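Local coordinates for probable glucarate dehydratase (Mycobacterium smegmatis str. MC2 155, PDB 3VDG), which probably dehydrates glucarate as a metal-dependent member of the enolase superfamily, at residues 100-103 with 104-108; 80-83 with 84-87; 259-262 with 263-267. All blocks are in the same frame, centred on the assembly; numbering follows the deposited sequence. Where two conformers were deposited one is given.

Contact 1: 100-103 with 104-108; sequences TNVI and RALIS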
loop_
_atom_site.group_PDB
_atom_site.type_symbol
_atom_site.label_atom_id
_atom_site.label_comp_id
_atom_site.label_asym_id
_atom_site.label_seq_id
_atom_site.Cartn_x
_atom_site.Cartn_y
_atom_site.Cartn_z
ATOM N N THR A 100 13.865 -2.119 3.031
ATOM C CA THR A 100 13.573 -2.169 1.609
ATOM C C THR A 100 13.261 -0.789 1.005
ATOM O O THR A 100 13.547 -0.565 -0.166
ATOM C CB THR A 100 12.465 -3.202 1.291
ATOM O OG1 THR A 100 11.332 -2.941 2.124
ATOM C CG2 THR A 100 12.991 -4.645 1.575
ATOM N N ASN A 101 12.712 0.136 1.796
ATOM C CA ASN A 101 12.487 1.510 1.298
ATOM C C ASN A 101 13.821 2.158 0.925
ATOM O O ASN A 101 13.975 2.737 -0.154
ATOM C CB ASN A 101 11.800 2.392 2.344
ATOM C CG ASN A 101 10.335 2.027 2.558
ATOM O OD1 ASN A 101 9.678 1.515 1.655
ATOM N ND2 ASN A 101 9.829 2.271 3.768
ATOM N N VAL A 102 14.785 2.064 1.839
ATOM C CA VAL A 102 16.107 2.627 1.609
ATOM C C VAL A 102 16.770 1.936 0.410
ATOM O O VAL A 102 17.429 2.582 -0.401
ATOM C CB VAL A 102 17.003 2.455 2.873
ATOM C CG1 VAL A 102 18.470 2.579 2.522
ATOM C CG2 VAL A 102 16.615 3.469 3.955
ATOM N N ILE A 103 16.599 0.619 0.309
ATOM C CA ILE A 103 17.238 -0.152 -0.747
ATOM C C ILE A 103 16.729 0.305 -2.116
ATOM O O ILE A 103 17.509 0.459 -3.059
ATOM C CB ILE A 103 17.087 -1.675 -0.518
ATOM C CG1 ILE A 103 18.058 -2.141 0.588
ATOM C CG2 ILE A 103 17.370 -2.479 -1.785
ATOM C CD1 ILE A 103 17.696 -3.509 1.127
ATOM N N ARG A 104 15.428 0.572 -2.231
ATOM C CA ARG A 104 14.934 1.047 -3.524
ATOM C C ARG A 104 15.568 2.385 -3.875
ATOM O O ARG A 104 15.948 2.626 -5.041
ATOM C CB ARG A 104 13.402 1.176 -3.567
ATOM C CG ARG A 104 12.878 1.510 -4.969
ATOM C CD ARG A 104 11.377 1.795 -4.966
ATOM N NE ARG A 104 10.878 1.978 -6.335
ATOM C CZ ARG A 104 10.996 3.107 -7.033
ATOM N NH1 ARG A 104 11.586 4.165 -6.488
ATOM N NH2 ARG A 104 10.526 3.174 -8.282
ATOM N N ALA A 105 15.668 3.273 -2.888
ATOM C CA ALA A 105 16.202 4.603 -3.163
ATOM C C ALA A 105 17.682 4.520 -3.582
ATOM O O ALA A 105 18.118 5.249 -4.473
ATOM C CB ALA A 105 16.024 5.523 -1.953
ATOM N N LEU A 106 18.457 3.649 -2.932
ATOM C CA LEU A 106 19.862 3.445 -3.326
ATOM C C LEU A 106 19.977 2.935 -4.757
ATOM O O LEU A 106 20.899 3.300 -5.502
ATOM C CB LEU A 106 20.555 2.461 -2.379
ATOM C CG LEU A 106 20.766 2.951 -0.940
ATOM C CD1 LEU A 106 21.266 1.827 -0.034
ATOM C CD2 LEU A 106 21.760 4.095 -0.937
ATOM N N ILE A 107 19.048 2.070 -5.142
ATOM C CA ILE A 107 19.047 1.507 -6.489
ATOM C C ILE A 107 18.698 2.591 -7.501
ATOM O O ILE A 107 19.317 2.675 -8.556
ATOM C CB ILE A 107 18.110 0.293 -6.605
ATOM C CG1 ILE A 107 18.732 -0.898 -5.870
ATOM C CG2 ILE A 107 17.889 -0.091 -8.074
ATOM C CD1 ILE A 107 17.835 -2.122 -5.822
ATOM N N SER A 108 17.731 3.441 -7.157
ATOM C CA SER A 108 17.351 4.531 -8.031
ATOM C C SER A 108 18.573 5.425 -8.255
ATOM O O SER A 108 18.914 5.738 -9.394
ATOM C CB SER A 108 16.198 5.329 -7.427
ATOM O OG SER A 108 15.784 6.342 -8.319
#
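Val102 and Leu106 meet one helical turn apart and illustrate how an i/i+4 pair packs against the backbone of the preceding turn as well as against its partner. At the start of the Leu106 side chain, CB lies 3.7 Å from both Val102 O and Ile103 O. CG comes closer to the first of these carbonyls, at 3.4 Å from Val102 O. CD1 finishes the path against a methyl, 3.9 Å from Val102 CG1. The two side chains lie alongside each other and point the same way; a chi1 of 160° in Val102 sets CG1, anti to the backbone N, as the branch that meets Leu106. Beneath them Leu106 N gives its hydrogen to Val102 O over 2.9 Å. One residue further along, Ile103 CG2 and Ile107 CD1 form a second apolar pair at 4.1 Å, above the Ile107 N to Ile103 O hydrogen bond. This second pair is buried: Ile107 rests on Ala88 and Ile92 of helix 79-92, while Ile103 touches Ile92 and also Cys143 of helix 131-151. Arg104 forms a salt bridge to Asp133 of that same helix, and Val102 packs on Ala162 of the second subunit.

Contact 2: 80-83 with 84-87; sequences VHLE and RLQA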
loop_
_atom_site.group_PDB
_atom_site.type_symbol
_atom_site.label_atom_id
_atom_site.label_comp_id
_atom_site.label_asym_id
_atom_site.label_seq_id
_atom_site.Cartn_x
_atom_site.Cartn_y
_atom_site.Cartn_z
ATOM N N VAL A 80 21.416 -5.713 -20.883
ATOM C CA VAL A 80 21.432 -4.437 -20.163
ATOM C C VAL A 80 20.847 -4.605 -18.745
ATOM O O VAL A 80 21.288 -3.959 -17.801
ATOM C CB VAL A 80 20.679 -3.356 -20.963
ATOM C CG1 VAL A 80 19.252 -3.808 -21.253
ATOM C CG2 VAL A 80 20.669 -2.033 -20.214
ATOM N N HIS A 81 19.863 -5.490 -18.592
ATOM C CA HIS A 81 19.293 -5.766 -17.268
ATOM C C HIS A 81 20.312 -6.413 -16.353
ATOM O O HIS A 81 20.404 -6.069 -15.185
ATOM C CB HIS A 81 18.039 -6.650 -17.398
ATOM C CG HIS A 81 17.178 -6.702 -16.144
ATOM N ND1 HIS A 81 16.649 -5.603 -15.579
ATOM C CD2 HIS A 81 16.721 -7.792 -15.387
ATOM C CE1 HIS A 81 15.906 -5.958 -14.496
ATOM N NE2 HIS A 81 15.960 -7.299 -14.379
ATOM N N LEU A 82 21.088 -7.365 -16.862
ATOM C CA LEU A 82 22.157 -7.984 -16.057
ATOM C C LEU A 82 23.172 -6.967 -15.527
ATOM O O LEU A 82 23.637 -7.063 -14.374
ATOM C CB LEU A 82 22.892 -9.067 -16.855
ATOM C CG LEU A 82 22.084 -10.309 -17.216
ATOM C CD1 LEU A 82 22.975 -11.282 -17.974
ATOM C CD2 LEU A 82 21.518 -10.972 -15.965
ATOM N N GLU A 83 23.537 -6.012 -16.368
ATOM C CA GLU A 83 24.422 -4.914 -15.960
ATOM C C GLU A 83 23.775 -4.066 -14.880
ATOM O O GLU A 83 24.437 -3.654 -13.925
ATOM C CB GLU A 83 24.740 -3.999 -17.147
ATOM C CG GLU A 83 25.496 -4.689 -18.271
ATOM C CD GLU A 83 25.659 -3.810 -19.501
ATOM O OE1 GLU A 83 25.152 -2.666 -19.505
ATOM O OE2 GLU A 83 26.298 -4.269 -20.472
ATOM N N ARG A 84 22.492 -3.759 -15.043
ATOM C CA ARG A 84 21.797 -2.988 -14.008
ATOM C C ARG A 84 21.721 -3.759 -12.696
ATOM O O ARG A 84 21.870 -3.175 -11.620
ATOM C CB ARG A 84 20.387 -2.590 -14.465
ATOM C CG ARG A 84 20.420 -1.451 -15.488
ATOM C CD ARG A 84 19.103 -1.359 -16.242
ATOM N NE ARG A 84 19.128 -0.286 -17.238
ATOM C CZ ARG A 84 18.231 -0.141 -18.209
ATOM N NH1 ARG A 84 17.217 -0.992 -18.325
ATOM N NH2 ARG A 84 18.340 0.866 -19.061
ATOM N N LEU A 85 21.470 -5.060 -12.784
ATOM C CA LEU A 85 21.382 -5.874 -11.579
ATOM C C LEU A 85 22.731 -5.845 -10.845
ATOM O O LEU A 85 22.768 -5.795 -9.620
ATOM C CB LEU A 85 20.995 -7.309 -11.907
ATOM C CG LEU A 85 19.579 -7.526 -12.442
ATOM C CD1 LEU A 85 19.413 -8.974 -12.882
ATOM C CD2 LEU A 85 18.551 -7.143 -11.387
ATOM N N GLN A 86 23.816 -5.874 -11.585
ATOM C CA GLN A 86 25.165 -5.833 -10.979
ATOM C C GLN A 86 25.386 -4.489 -10.301
ATOM O O GLN A 86 25.879 -4.447 -9.237
ATOM C CB GLN A 86 26.256 -6.088 -12.032
ATOM C CG GLN A 86 26.317 -7.530 -12.502
ATOM C CD GLN A 86 26.673 -8.482 -11.374
ATOM O OE1 GLN A 86 27.508 -8.167 -10.525
ATOM N NE2 GLN A 86 26.040 -9.645 -11.357
ATOM N N ALA A 87 24.989 -3.403 -10.927
ATOM C CA ALA A 87 25.134 -2.086 -10.319
ATOM C C ALA A 87 24.273 -1.955 -9.033
ATOM O O ALA A 87 24.701 -1.362 -8.043
ATOM C CB ALA A 87 24.786 -0.996 -11.323
HETATM O O HOH W 1 16.463 -3.347 -17.096
#
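The contact of 80-83 with 84-87 is a set of i/i+4 side-chain pairings, Val80 with Arg84 and His81 with Leu85, in the first two turns of helix 79-92, just after strand 70-75 of the three-stranded antiparallel sheet. Both pairings place an aliphatic group against a flat one. In the first, Val80 CG2 sits over the centre of one face of the Arg84 guanidinium, 3.7 Å from Arg84 CZ. Val80 holds CG1 between its backbone N and carbonyl carbon (chi1 57°), which swings CG2 round to meet the arginine, whose chain runs extended from CG to NE. In the second, Leu85 CG makes a CH-pi contact with the His81 ring, lying over one face but offset toward the rim; the Leu85 methyl CD1 is 3.9 Å from His81 CD2.

A water ties the two flat groups together. It accepts a hydrogen from Arg84 NH1 at 2.8 Å, at the edge of the guanidinium and in its plane, and stands 2.7 Å from His81 ND1. The far ends of both side chains are held too, His81 NE2 by a hydrogen bond with Thr75 OG1 and Arg84 NH2 by a salt bridge to Asp118, so face packing and edge bonds together probably fix how each group is turned.

Below the side chains the helical ladder continues, with Leu85 N bonded to His81 O at 2.8 Å and Arg84 N to Val80 O at 3.0 Å. Leu82 and Leu85 carry the apolar face onto Ala59 of strand 55-65, and Leu85 also reaches Phe139 of helix 131-151. This helix against the three-stranded antiparallel sheet is consistent with the N-terminal capping domain of enolase-superfamily proteins.

Contact 3: 259-262 with 263-267; sequences AGLE and GVLEY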
loop_
_atom_site.group_PDB
_atom_site.type_symbol
_atom_site.label_atom_id
_atom_site.label_comp_id
_atom_site.label_asym_id
_atom_site.label_seq_id
_atom_site.Cartn_x
_atom_site.Cartn_y
_atom_site.Cartn_z
ATOM N N ALA A 259 -18.578 -7.263 -28.817
ATOM C CA ALA A 259 -20.015 -7.468 -29.013
ATOM C C ALA A 259 -20.272 -8.921 -29.346
ATOM O O ALA A 259 -21.179 -9.539 -28.800
ATOM C CB ALA A 259 -20.561 -6.556 -30.109
ATOM N N GLY A 260 -19.436 -9.486 -30.212
ATOM C CA GLY A 260 -19.582 -10.869 -30.611
ATOM C C GLY A 260 -19.297 -11.857 -29.504
ATOM O O GLY A 260 -19.762 -12.982 -29.551
ATOM N N LEU A 261 -18.524 -11.458 -28.501
ATOM C CA LEU A 261 -18.229 -12.376 -27.398
ATOM C C LEU A 261 -18.965 -11.995 -26.104
ATOM O O LEU A 261 -18.607 -12.457 -25.007
ATOM C CB LEU A 261 -16.714 -12.486 -27.168
ATOM C CG LEU A 261 -15.906 -13.152 -28.290
ATOM C CD1 LEU A 261 -14.413 -13.082 -27.982
ATOM C CD2 LEU A 261 -16.356 -14.590 -28.518
ATOM N N GLU A 262 -19.989 -11.155 -26.228
ATOM C CA GLU A 262 -20.794 -10.797 -25.072
ATOM C C GLU A 262 -21.213 -12.070 -24.337
ATOM O O GLU A 262 -21.653 -13.030 -24.959
ATOM C CB GLU A 262 -22.032 -9.997 -25.490
ATOM C CG GLU A 262 -22.976 -9.725 -24.325
ATOM C CD GLU A 262 -23.969 -8.611 -24.606
ATOM O OE1 GLU A 262 -24.067 -8.180 -25.768
ATOM O OE2 GLU A 262 -24.646 -8.156 -23.661
ATOM N N GLY A 263 -21.042 -12.089 -23.020
ATOM C CA GLY A 263 -21.471 -13.223 -22.202
ATOM C C GLY A 263 -20.558 -14.434 -22.254
ATOM O O GLY A 263 -20.823 -15.441 -21.606
ATOM N N VAL A 264 -19.477 -14.348 -23.022
ATOM C CA VAL A 264 -18.549 -15.465 -23.137
ATOM C C VAL A 264 -17.238 -15.226 -22.364
ATOM O O VAL A 264 -16.698 -16.156 -21.745
ATOM C CB VAL A 264 -18.216 -15.770 -24.619
ATOM C CG1 VAL A 264 -17.318 -16.989 -24.719
ATOM C CG2 VAL A 264 -19.490 -16.004 -25.424
ATOM N N LEU A 265 -16.729 -13.990 -22.393
ATOM C CA LEU A 265 -15.441 -13.668 -21.743
ATOM C C LEU A 265 -15.608 -13.125 -20.343
ATOM O O LEU A 265 -16.472 -12.305 -20.088
ATOM C CB LEU A 265 -14.657 -12.629 -22.546
ATOM C CG LEU A 265 -14.169 -13.016 -23.937
ATOM C CD1 LEU A 265 -13.450 -11.818 -24.552
ATOM C CD2 LEU A 265 -13.257 -14.235 -23.895
ATOM N N GLU A 266 -14.743 -13.566 -19.442
ATOM C CA GLU A 266 -14.639 -12.970 -18.124
ATOM C C GLU A 266 -14.029 -11.564 -18.224
ATOM O O GLU A 266 -14.479 -10.613 -17.583
ATOM C CB GLU A 266 -13.767 -13.880 -17.262
ATOM C CG GLU A 266 -13.497 -13.351 -15.882
ATOM C CD GLU A 266 -12.832 -14.383 -14.995
ATOM O OE1 GLU A 266 -11.680 -14.794 -15.298
ATOM O OE2 GLU A 266 -13.482 -14.765 -13.999
ATOM N N TYR A 267 -12.986 -11.412 -19.033
ATOM C CA TYR A 267 -12.565 -10.069 -19.421
ATOM C C TYR A 267 -11.818 -10.145 -20.743
ATOM O O TYR A 267 -11.450 -11.224 -21.175
ATOM C CB TYR A 267 -11.724 -9.364 -18.336
ATOM C CG TYR A 267 -10.479 -10.084 -17.795
ATOM C CD1 TYR A 267 -10.405 -10.457 -16.457
ATOM C CD2 TYR A 267 -9.362 -10.323 -18.599
ATOM C CE1 TYR A 267 -9.271 -11.077 -15.938
ATOM C CE2 TYR A 267 -8.220 -10.940 -18.093
ATOM C CZ TYR A 267 -8.174 -11.313 -16.759
ATOM O OH TYR A 267 -7.044 -11.934 -16.230
#
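Val264 N donates to Leu261 O over 2.9 Å, with an N-H...O angle of 155°, and this bond closes a tight reversal of the chain. The donor stands above the carbonyl plane of Leu261, 38° out of it. The four residues from Leu261 to Val264 form a type II beta turn: Glu262 has an extended backbone and Gly263 a positive phi of 77°, the combination that defines this turn, with glycine at its usual place. Leu261 is also where the helix gives out, the first residue after it to depart from helical backbone angles, and Glu262 N still reaches back to Ala259 O at 3.3 Å.

Side chains pack on both the carbonyl and the reversal itself. Val264 turns toward the preceding residues, and its CB lies 3.4 Å from Leu261 O; Val264 CG2 is 3.7 Å from both Leu261 O and Glu262 O. Leu261 and Leu265 meet methyl to methyl, CD1 to CD1 at 3.8 Å, and Leu265 CG also approaches Leu261 CB, at 4.1 Å. The turn brings the two backbones round, and with CG beside the backbone N and anti to the carbonyl carbon in both leucines, the buried side chains cross at an angle where these methyls touch.

The pair belongs to a larger apolar layer: Leu261 and Leu265 both touch Leu243 of strand 241-244 and Val229 of helix 222-235. Further on, Glu266 forms a salt bridge to Arg242 as the chain enters strand 267-269, parallel to strand 241-244. The turn thus forms the return leg of a beta-alpha-beta crossover, from strand 241-244 through helix 251-260 to strand 267-269, the repeating connection of the modified beta/alpha barrel of the enolase superfamily.

Along the chain the order is contact 2, contact 1, contact 3. The first two lie on consecutive helices, 79-92 and 100-111, with centres 15 Å apart and nearest atoms about 6 Å apart; both helices pack on helix 131-151. Contact 3 lies on the opposite side of the chain's centre, its centre 42 Å from that of contact 2 and 43 Å from that of contact 1, within the barrel part of the chain. The strands before and after helix 251-260 in sequence, 241-244 and 267-269, bear two residues of the sodium site, Asp244 and Glu269. The three contacts therefore sample the two parts of an enolase-superfamily fold: helices of the capping region and a helix-to-strand turn of the metal-binding barrel.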